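Local coordinates for LPS-assembly lipoprotein LptE (Acinetobacter baumannii, PDB 5TSE) that probably binds lipopolysaccharide and, as a lipoprotein partner of LptD, helps to assemble it at the outer-membrane surface, at residues A[26-38]-A[122-134]. Residues are numbered along the deposited sequence; the frame is centred on the assembly and turned at random.
Sequences DLETQLKVYLTAN and IDDLAQQITRQIS
Ala126 packs as a knob into a hole formed by Leu27, Gln30, Leu31 and Tyr34, and this small side chain marks the tight centre of the contact. The CA atoms of Leu31 and Ala126 lie 5.2 Å apart, nearer than any other matched pair, while the axes of helices 26-37 and 122-134 cross at -45°. Gln30 CB stands 3.7 Å from Ala126 CB. On the sheet-facing side the packing is largely apolar: Leu31 CD2 reaches Ile129 CD1 at 4.0 Å, the two side chains crossing nearly at a right angle, and Leu27 CD1 approaches the Ile122 methyl CG2. Thr130, with OG1 beside its own backbone N (chi1 -64°), turns that hydroxyl back to Ala126 O at 2.9 Å; this buried polar atom is thus satisfied within its helix, and CG2 is left to face the Tyr34 carbonyl.

The other side is more polar and partly exposed. Here the Tyr34 ring is sandwiched between Val33 CG2 on one face and Gln127 CG on the other, the latter a CH-pi contact over the face, 3.8 Å from the ring centroid. Tyr34 OH donates to Asp123 OD1, which lies in plane at the ring edge, with ring and carboxylate planes 58° apart; the modelled OH to OD1 length of 2.4 Å is doubtfully short. Gln127 NE2 bonds only weakly to Asp123 OD2.

The two helices form one layer, packed on one face of the mixed sheet in this LptE-family fold: Ile122, Leu125 and Ile129 rest on strand 68-81, Leu35 meets Leu18 of strand 15-19, and Asp124 forms a salt bridge to Arg98 of strand 92-101.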
ATOM      1  N   ASP A  26      -5.846   8.650   2.118  1.00 54.30           N
ATOM      2  CA  ASP A  26      -6.551   7.403   2.426  1.00 53.16           C
ATOM      3  C   ASP A  26      -5.563   6.284   2.777  1.00 52.54           C
ATOM      4  O   ASP A  26      -5.765   5.568   3.745  1.00 52.64           O
ATOM      5  CB  ASP A  26      -7.470   6.995   1.269  1.00 52.89           C
ATOM      6  CG  ASP A  26      -8.644   7.956   1.069  1.00 57.68           C
ATOM      7  OD1 ASP A  26      -9.110   8.549   2.060  1.00 63.63           O
ATOM      8  OD2 ASP A  26      -9.129   8.106  -0.082  1.00 60.20           O
ATOM      9  N   LEU A  27      -4.473   6.153   2.020  1.00 53.01           N
ATOM     10  CA  LEU A  27      -3.497   5.101   2.321  1.00 53.95           C
ATOM     11  C   LEU A  27      -2.786   5.430   3.618  1.00 54.01           C
ATOM     12  O   LEU A  27      -2.600   4.548   4.460  1.00 50.25           O
ATOM     13  CB  LEU A  27      -2.458   4.943   1.214  1.00 54.01           C
ATOM     14  CG  LEU A  27      -1.440   3.799   1.367  1.00 54.39           C
ATOM     15  CD1 LEU A  27      -2.131   2.440   1.372  1.00 54.66           C
ATOM     16  CD2 LEU A  27      -0.410   3.835   0.260  1.00 53.45           C
ATOM     17  N   GLU A  28      -2.406   6.696   3.783  1.00 48.37           N
ATOM     18  CA  GLU A  28      -1.687   7.087   4.986  1.00 52.45           C
ATOM     19  C   GLU A  28      -2.481   6.712   6.218  1.00 52.39           C
ATOM     20  O   GLU A  28      -1.931   6.153   7.154  1.00 52.16           O
ATOM     21  CB  GLU A  28      -1.390   8.583   5.019  1.00 57.16           C
ATOM     22  CG  GLU A  28      -0.513   9.003   6.198  1.00 59.99           C
ATOM     23  CD  GLU A  28      -0.315  10.498   6.299  1.00 62.14           C
ATOM     24  OE1 GLU A  28      -0.546  11.216   5.308  1.00 63.67           O
ATOM     25  OE2 GLU A  28       0.065  10.961   7.396  1.00 68.92           O
ATOM     26  N   THR A  29      -3.771   7.022   6.203  1.00 55.55           N
ATOM     27  CA  THR A  29      -4.654   6.721   7.334  1.00 58.44           C
ATOM     28  C   THR A  29      -4.654   5.223   7.653  1.00 55.42           C
ATOM     29  O   THR A  29      -4.396   4.824   8.776  1.00 57.65           O
ATOM     30  CB  THR A  29      -6.096   7.172   7.030  1.00 60.92           C
ATOM     31  OG1 THR A  29      -6.109   8.579   6.754  1.00 59.31           O
ATOM     32  CG2 THR A  29      -7.039   6.854   8.215  1.00 59.55           C
ATOM     33  N   GLN A  30      -4.906   4.411   6.638  1.00 53.25           N
ATOM     34  CA  GLN A  30      -4.950   2.964   6.798  1.00 54.66           C
ATOM     35  C   GLN A  30      -3.601   2.374   7.218  1.00 53.08           C
ATOM     36  O   GLN A  30      -3.568   1.438   8.020  1.00 52.55           O
ATOM     37  CB  GLN A  30      -5.487   2.294   5.524  1.00 53.69           C
ATOM     38  CG  GLN A  30      -6.880   2.785   5.140  1.00 55.48           C
ATOM     39  CD  GLN A  30      -7.926   2.493   6.211  1.00 59.01           C
ATOM     40  OE1 GLN A  30      -8.448   1.381   6.305  1.00 58.62           O
ATOM     41  NE2 GLN A  30      -8.268   3.507   6.992  1.00 63.32           N
ATOM     42  N   LEU A  31      -2.494   2.911   6.711  1.00 51.30           N
ATOM     43  CA  LEU A  31      -1.181   2.395   7.122  1.00 51.93           C
ATOM     44  C   LEU A  31      -0.960   2.590   8.590  1.00 55.13           C
ATOM     45  O   LEU A  31      -0.407   1.714   9.249  1.00 58.15           O
ATOM     46  CB  LEU A  31      -0.030   3.073   6.392  1.00 51.43           C
ATOM     47  CG  LEU A  31       0.197   2.676   4.956  1.00 49.58           C
ATOM     48  CD1 LEU A  31       1.263   3.571   4.328  1.00 51.38           C
ATOM     49  CD2 LEU A  31       0.575   1.204   4.881  1.00 49.92           C
ATOM     50  N   LYS A  32      -1.391   3.739   9.098  1.00 58.10           N
ATOM     51  CA  LYS A  32      -1.221   4.065  10.508  1.00 62.48           C
ATOM     52  C   LYS A  32      -1.977   3.115  11.429  1.00 66.64           C
ATOM     53  O   LYS A  32      -1.384   2.588  12.375  1.00 71.63           O
ATOM     54  CB  LYS A  32      -1.603   5.527  10.784  1.00 63.56           C
ATOM     55  CG  LYS A  32      -0.584   6.525  10.254  1.00 65.11           C
ATOM     56  CD  LYS A  32      -1.002   7.965  10.517  1.00 67.75           C
ATOM     57  CE  LYS A  32       0.071   8.934  10.045  1.00 69.43           C
ATOM     58  NZ  LYS A  32      -0.336  10.354  10.207  1.00 72.80           N
ATOM     59  N   VAL A  33      -3.263   2.875  11.154  1.00 67.60           N
ATOM     60  CA  VAL A  33      -4.052   1.969  12.013  1.00 71.39           C
ATOM     61  C   VAL A  33      -3.421   0.575  12.065  1.00 68.34           C
ATOM     62  O   VAL A  33      -3.211   0.031  13.149  1.00 72.91           O
ATOM     63  CB  VAL A  33      -5.560   1.886  11.628  1.00 75.38           C
ATOM     64  CG1 VAL A  33      -6.198   3.272  11.668  1.00 79.23           C
ATOM     65  CG2 VAL A  33      -5.783   1.261  10.258  1.00 73.74           C
ATOM     66  N   TYR A  34      -3.061   0.038  10.901  1.00 65.48           N
ATOM     67  CA  TYR A  34      -2.470  -1.301  10.810  1.00 64.28           C
ATOM     68  C   TYR A  34      -1.036  -1.386  11.355  1.00 65.39           C
ATOM     69  O   TYR A  34      -0.696  -2.362  12.027  1.00 70.66           O
ATOM     70  CB  TYR A  34      -2.573  -1.865   9.374  1.00 58.73           C
ATOM     71  CG  TYR A  34      -4.002  -1.965   8.886  1.00 56.90           C
ATOM     72  CD1 TYR A  34      -4.959  -2.657   9.629  1.00 60.22           C
ATOM     73  CD2 TYR A  34      -4.395  -1.429   7.668  1.00 55.48           C
ATOM     74  CE1 TYR A  34      -6.268  -2.773   9.200  1.00 57.23           C
ATOM     75  CE2 TYR A  34      -5.709  -1.540   7.227  1.00 56.64           C
ATOM     76  CZ  TYR A  34      -6.643  -2.218   8.002  1.00 57.63           C
ATOM     77  OH  TYR A  34      -7.957  -2.357   7.589  1.00 58.23           O
ATOM     78  N   LEU A  35      -0.197  -0.396  11.068  1.00 65.39           N
ATOM     79  CA  LEU A  35       1.170  -0.394  11.609  1.00 65.72           C
ATOM     80  C   LEU A  35       1.143  -0.394  13.133  1.00 66.42           C
ATOM     81  O   LEU A  35       1.811  -1.222  13.759  1.00 65.83           O
ATOM     82  CB  LEU A  35       1.987   0.803  11.100  1.00 68.78           C
ATOM     83  CG  LEU A  35       2.505   0.717   9.655  1.00 68.46           C
ATOM     84  CD1 LEU A  35       3.023   2.062   9.198  1.00 68.92           C
ATOM     85  CD2 LEU A  35       3.588  -0.352   9.519  1.00 69.21           C
ATOM     86  N   THR A  36       0.365   0.519  13.722  1.00 65.81           N
ATOM     87  CA  THR A  36       0.261   0.623  15.190  1.00 67.99           C
ATOM     88  C   THR A  36      -0.288  -0.681  15.787  1.00 68.67           C
ATOM     89  O   THR A  36       0.222  -1.172  16.793  1.00 70.52           O
ATOM     90  CB  THR A  36      -0.562   1.859  15.639  1.00 69.20           C
ATOM     91  OG1 THR A  36      -1.794   1.926  14.907  1.00 70.43           O
ATOM     92  CG2 THR A  36       0.203   3.125  15.368  1.00 67.68           C
ATOM     93  N   ALA A  37      -1.281  -1.262  15.123  1.00 68.54           N
ATOM     94  CA  ALA A  37      -1.863  -2.534  15.552  1.00 69.36           C
ATOM     95  C   ALA A  37      -0.791  -3.646  15.669  1.00 72.17           C
ATOM     96  O   ALA A  37      -0.834  -4.456  16.594  1.00 79.47           O
ATOM     97  CB  ALA A  37      -2.972  -2.946  14.597  1.00 65.41           C
ATOM     98  N   ASN A  38       0.166  -3.671  14.742  1.00 70.67           N
ATOM     99  CA  ASN A  38       1.271  -4.654  14.771  1.00 71.95           C
ATOM    100  C   ASN A  38       2.367  -4.313  15.780  1.00 74.77           C
ATOM    101  O   ASN A  38       3.395  -4.998  15.842  1.00 77.77           O
ATOM    102  CB  ASN A  38       1.881  -4.822  13.370  1.00 71.92           C
ATOM    103  CG  ASN A  38       1.076  -5.755  12.492  1.00 72.41           C
ATOM    104  OD1 ASN A  38       0.337  -5.319  11.613  1.00 77.39           O
ATOM    105  ND2 ASN A  38       1.186  -7.048  12.754  1.00 73.65           N
ATOM    106  N   ILE A 122      -7.384  -0.182  -1.373  1.00 47.28           N
ATOM    107  CA  ILE A 122      -6.457   0.594  -0.537  1.00 49.85           C
ATOM    108  C   ILE A 122      -6.219  -0.136   0.780  1.00 49.11           C
ATOM    109  O   ILE A 122      -5.080  -0.360   1.175  1.00 51.67           O
ATOM    110  CB  ILE A 122      -7.001   2.012  -0.261  1.00 51.65           C
ATOM    111  CG1 ILE A 122      -6.982   2.813  -1.555  1.00 52.37           C
ATOM    112  CG2 ILE A 122      -6.161   2.718   0.808  1.00 53.02           C
ATOM    113  CD1 ILE A 122      -7.621   4.185  -1.466  1.00 56.90           C
ATOM    114  N   ASP A 123      -7.306  -0.531   1.425  1.00 49.69           N
ATOM    115  CA  ASP A 123      -7.247  -1.261   2.693  1.00 51.91           C
ATOM    116  C   ASP A 123      -6.401  -2.533   2.547  1.00 51.50           C
ATOM    117  O   ASP A 123      -5.476  -2.757   3.315  1.00 54.11           O
ATOM    118  CB  ASP A 123      -8.654  -1.629   3.140  1.00 56.34           C
ATOM    119  CG  ASP A 123      -8.686  -2.163   4.531  1.00 62.58           C
ATOM    120  OD1 ASP A 123      -8.345  -1.387   5.453  1.00 65.28           O
ATOM    121  OD2 ASP A 123      -9.075  -3.335   4.714  1.00 61.79           O
ATOM    122  N   ASP A 124      -6.723  -3.341   1.536  1.00 53.02           N
ATOM    123  CA  ASP A 124      -6.009  -4.588   1.220  1.00 52.46           C
ATOM    124  C   ASP A 124      -4.522  -4.290   1.106  1.00 50.66           C
ATOM    125  O   ASP A 124      -3.699  -4.920   1.775  1.00 54.79           O
ATOM    126  CB  ASP A 124      -6.588  -5.172  -0.103  1.00 57.52           C
ATOM    127  CG  ASP A 124      -5.868  -6.469  -0.605  1.00 61.52           C
ATOM    128  OD1 ASP A 124      -4.690  -6.705  -0.281  1.00 67.95           O
ATOM    129  OD2 ASP A 124      -6.494  -7.238  -1.373  1.00 61.96           O
ATOM    130  N   LEU A 125      -4.179  -3.291   0.300  1.00 48.86           N
ATOM    131  CA  LEU A 125      -2.782  -2.934   0.108  1.00 50.22           C
ATOM    132  C   LEU A 125      -2.119  -2.443   1.402  1.00 50.45           C
ATOM    133  O   LEU A 125      -0.984  -2.794   1.663  1.00 50.46           O
ATOM    134  CB  LEU A 125      -2.620  -1.911  -1.019  1.00 50.74           C
ATOM    135  CG  LEU A 125      -1.175  -1.580  -1.409  1.00 51.20           C
ATOM    136  CD1 LEU A 125      -0.383  -2.855  -1.699  1.00 56.88           C
ATOM    137  CD2 LEU A 125      -1.138  -0.656  -2.606  1.00 50.07           C
ATOM    138  N   ALA A 126      -2.827  -1.664   2.219  1.00 50.20           N
ATOM    139  CA  ALA A 126      -2.262  -1.196   3.498  1.00 51.44           C
ATOM    140  C   ALA A 126      -1.842  -2.392   4.369  1.00 55.28           C
ATOM    141  O   ALA A 126      -0.770  -2.379   5.005  1.00 54.38           O
ATOM    142  CB  ALA A 126      -3.265  -0.314   4.246  1.00 52.09           C
ATOM    143  N   GLN A 127      -2.682  -3.432   4.370  1.00 56.74           N
ATOM    144  CA  GLN A 127      -2.424  -4.651   5.140  1.00 57.32           C
ATOM    145  C   GLN A 127      -1.221  -5.423   4.577  1.00 56.72           C
ATOM    146  O   GLN A 127      -0.412  -5.914   5.354  1.00 63.10           O
ATOM    147  CB  GLN A 127      -3.692  -5.535   5.220  1.00 58.51           C
ATOM    148  CG  GLN A 127      -4.868  -4.826   5.885  1.00 58.71           C
ATOM    149  CD  GLN A 127      -6.089  -5.716   6.111  1.00 62.92           C
ATOM    150  OE1 GLN A 127      -5.971  -6.860   6.537  1.00 67.62           O
ATOM    151  NE2 GLN A 127      -7.275  -5.166   5.866  1.00 61.65           N
ATOM    152  N   GLN A 128      -1.078  -5.510   3.249  1.00 54.94           N
ATOM    153  CA  GLN A 128       0.091  -6.209   2.659  1.00 57.57           C
ATOM    154  C   GLN A 128       1.398  -5.489   2.987  1.00 56.00           C
ATOM    155  O   GLN A 128       2.411  -6.127   3.254  1.00 56.91           O
ATOM    156  CB  GLN A 128       0.022  -6.332   1.131  1.00 55.16           C
ATOM    157  CG  GLN A 128      -1.077  -7.195   0.558  1.00 55.70           C
ATOM    158  CD  GLN A 128      -1.007  -7.213  -0.968  1.00 54.79           C
ATOM    159  OE1 GLN A 128      -0.005  -7.643  -1.564  1.00 59.20           O
ATOM    160  NE2 GLN A 128      -2.060  -6.754  -1.604  1.00 50.53           N
ATOM    161  N   ILE A 129       1.387  -4.165   2.892  1.00 54.38           N
ATOM    162  CA  ILE A 129       2.582  -3.374   3.207  1.00 55.94           C
ATOM    163  C   ILE A 129       2.965  -3.627   4.651  1.00 58.55           C
ATOM    164  O   ILE A 129       4.116  -3.895   4.956  1.00 59.88           O
ATOM    165  CB  ILE A 129       2.338  -1.871   3.028  1.00 52.86           C
ATOM    166  CG1 ILE A 129       2.092  -1.562   1.549  1.00 52.20           C
ATOM    167  CG2 ILE A 129       3.538  -1.077   3.522  1.00 53.01           C
ATOM    168  CD1 ILE A 129       1.526  -0.178   1.291  1.00 49.81           C
ATOM    169  N   THR A 130       1.977  -3.531   5.525  1.00 60.70           N
ATOM    170  CA  THR A 130       2.180  -3.746   6.941  1.00 66.60           C
ATOM    171  C   THR A 130       2.647  -5.184   7.242  1.00 73.48           C
ATOM    172  O   THR A 130       3.505  -5.401   8.104  1.00 79.39           O
ATOM    173  CB  THR A 130       0.892  -3.394   7.697  1.00 66.21           C
ATOM    174  OG1 THR A 130       0.637  -1.993   7.535  1.00 63.18           O
ATOM    175  CG2 THR A 130       1.021  -3.700   9.148  1.00 72.60           C
ATOM    176  N   ARG A 131       2.098  -6.146   6.506  1.00 66.13           N
ATOM    177  CA  ARG A 131       2.461  -7.555   6.663  1.00 70.08           C
ATOM    178  C   ARG A 131       3.956  -7.723   6.406  1.00 67.70           C
ATOM    179  O   ARG A 131       4.684  -8.217   7.268  1.00 65.14           O
ATOM    180  CB  ARG A 131       1.689  -8.435   5.656  1.00 78.39           C
ATOM    181  CG  ARG A 131       1.757  -9.949   5.887  1.00 83.70           C
ATOM    182  CD  ARG A 131       0.830 -10.439   7.008  1.00 89.31           C
ATOM    183  NE  ARG A 131      -0.602 -10.302   6.675  1.00 98.06           N
ATOM    184  CZ  ARG A 131      -1.407  -9.278   7.013  1.00109.96           C
ATOM    185  NH1 ARG A 131      -0.964  -8.234   7.729  1.00110.94           N
ATOM    186  NH2 ARG A 131      -2.689  -9.295   6.629  1.00108.63           N
ATOM    187  N   GLN A 132       4.415  -7.287   5.232  1.00 67.77           N
ATOM    188  CA  GLN A 132       5.825  -7.455   4.870  1.00 71.73           C
ATOM    189  C   GLN A 132       6.828  -6.765   5.783  1.00 71.51           C
ATOM    190  O   GLN A 132       7.976  -7.198   5.855  1.00 74.90           O
ATOM    191  CB  GLN A 132       6.095  -7.104   3.407  1.00 73.11           C
ATOM    192  CG  GLN A 132       5.438  -8.088   2.443  1.00 77.00           C
ATOM    193  CD  GLN A 132       6.091  -8.111   1.076  1.00 75.84           C
ATOM    194  OE1 GLN A 132       7.191  -7.596   0.889  1.00 78.42           O
ATOM    195  NE2 GLN A 132       5.440  -8.758   0.130  1.00 80.73           N
ATOM    196  N   ILE A 133       6.401  -5.711   6.469  1.00 69.06           N
ATOM    197  CA  ILE A 133       7.269  -5.018   7.425  1.00 71.97           C
ATOM    198  C   ILE A 133       7.326  -5.848   8.710  1.00 71.06           C
ATOM    199  O   ILE A 133       8.399  -6.251   9.145  1.00 69.90           O
ATOM    200  CB  ILE A 133       6.758  -3.587   7.708  1.00 71.70           C
ATOM    201  CG1 ILE A 133       6.995  -2.713   6.474  1.00 70.72           C
ATOM    202  CG2 ILE A 133       7.460  -2.959   8.903  1.00 71.39           C
ATOM    203  CD1 ILE A 133       6.370  -1.347   6.567  1.00 74.81           C
ATOM    204  N   SER A 134       6.154  -6.110   9.283  1.00 73.56           N
ATOM    205  CA  SER A 134       6.016  -6.887  10.525  1.00 76.02           C
ATOM    206  C   SER A 134       6.587  -8.305  10.427  1.00 72.27           C
ATOM    207  O   SER A 134       7.080  -8.841  11.412  1.00 70.39           O
ATOM    208  CB  SER A 134       4.540  -6.962  10.924  1.00 76.86           C
ATOM    209  OG  SER A 134       3.772  -7.573   9.896  1.00 73.71           O
TER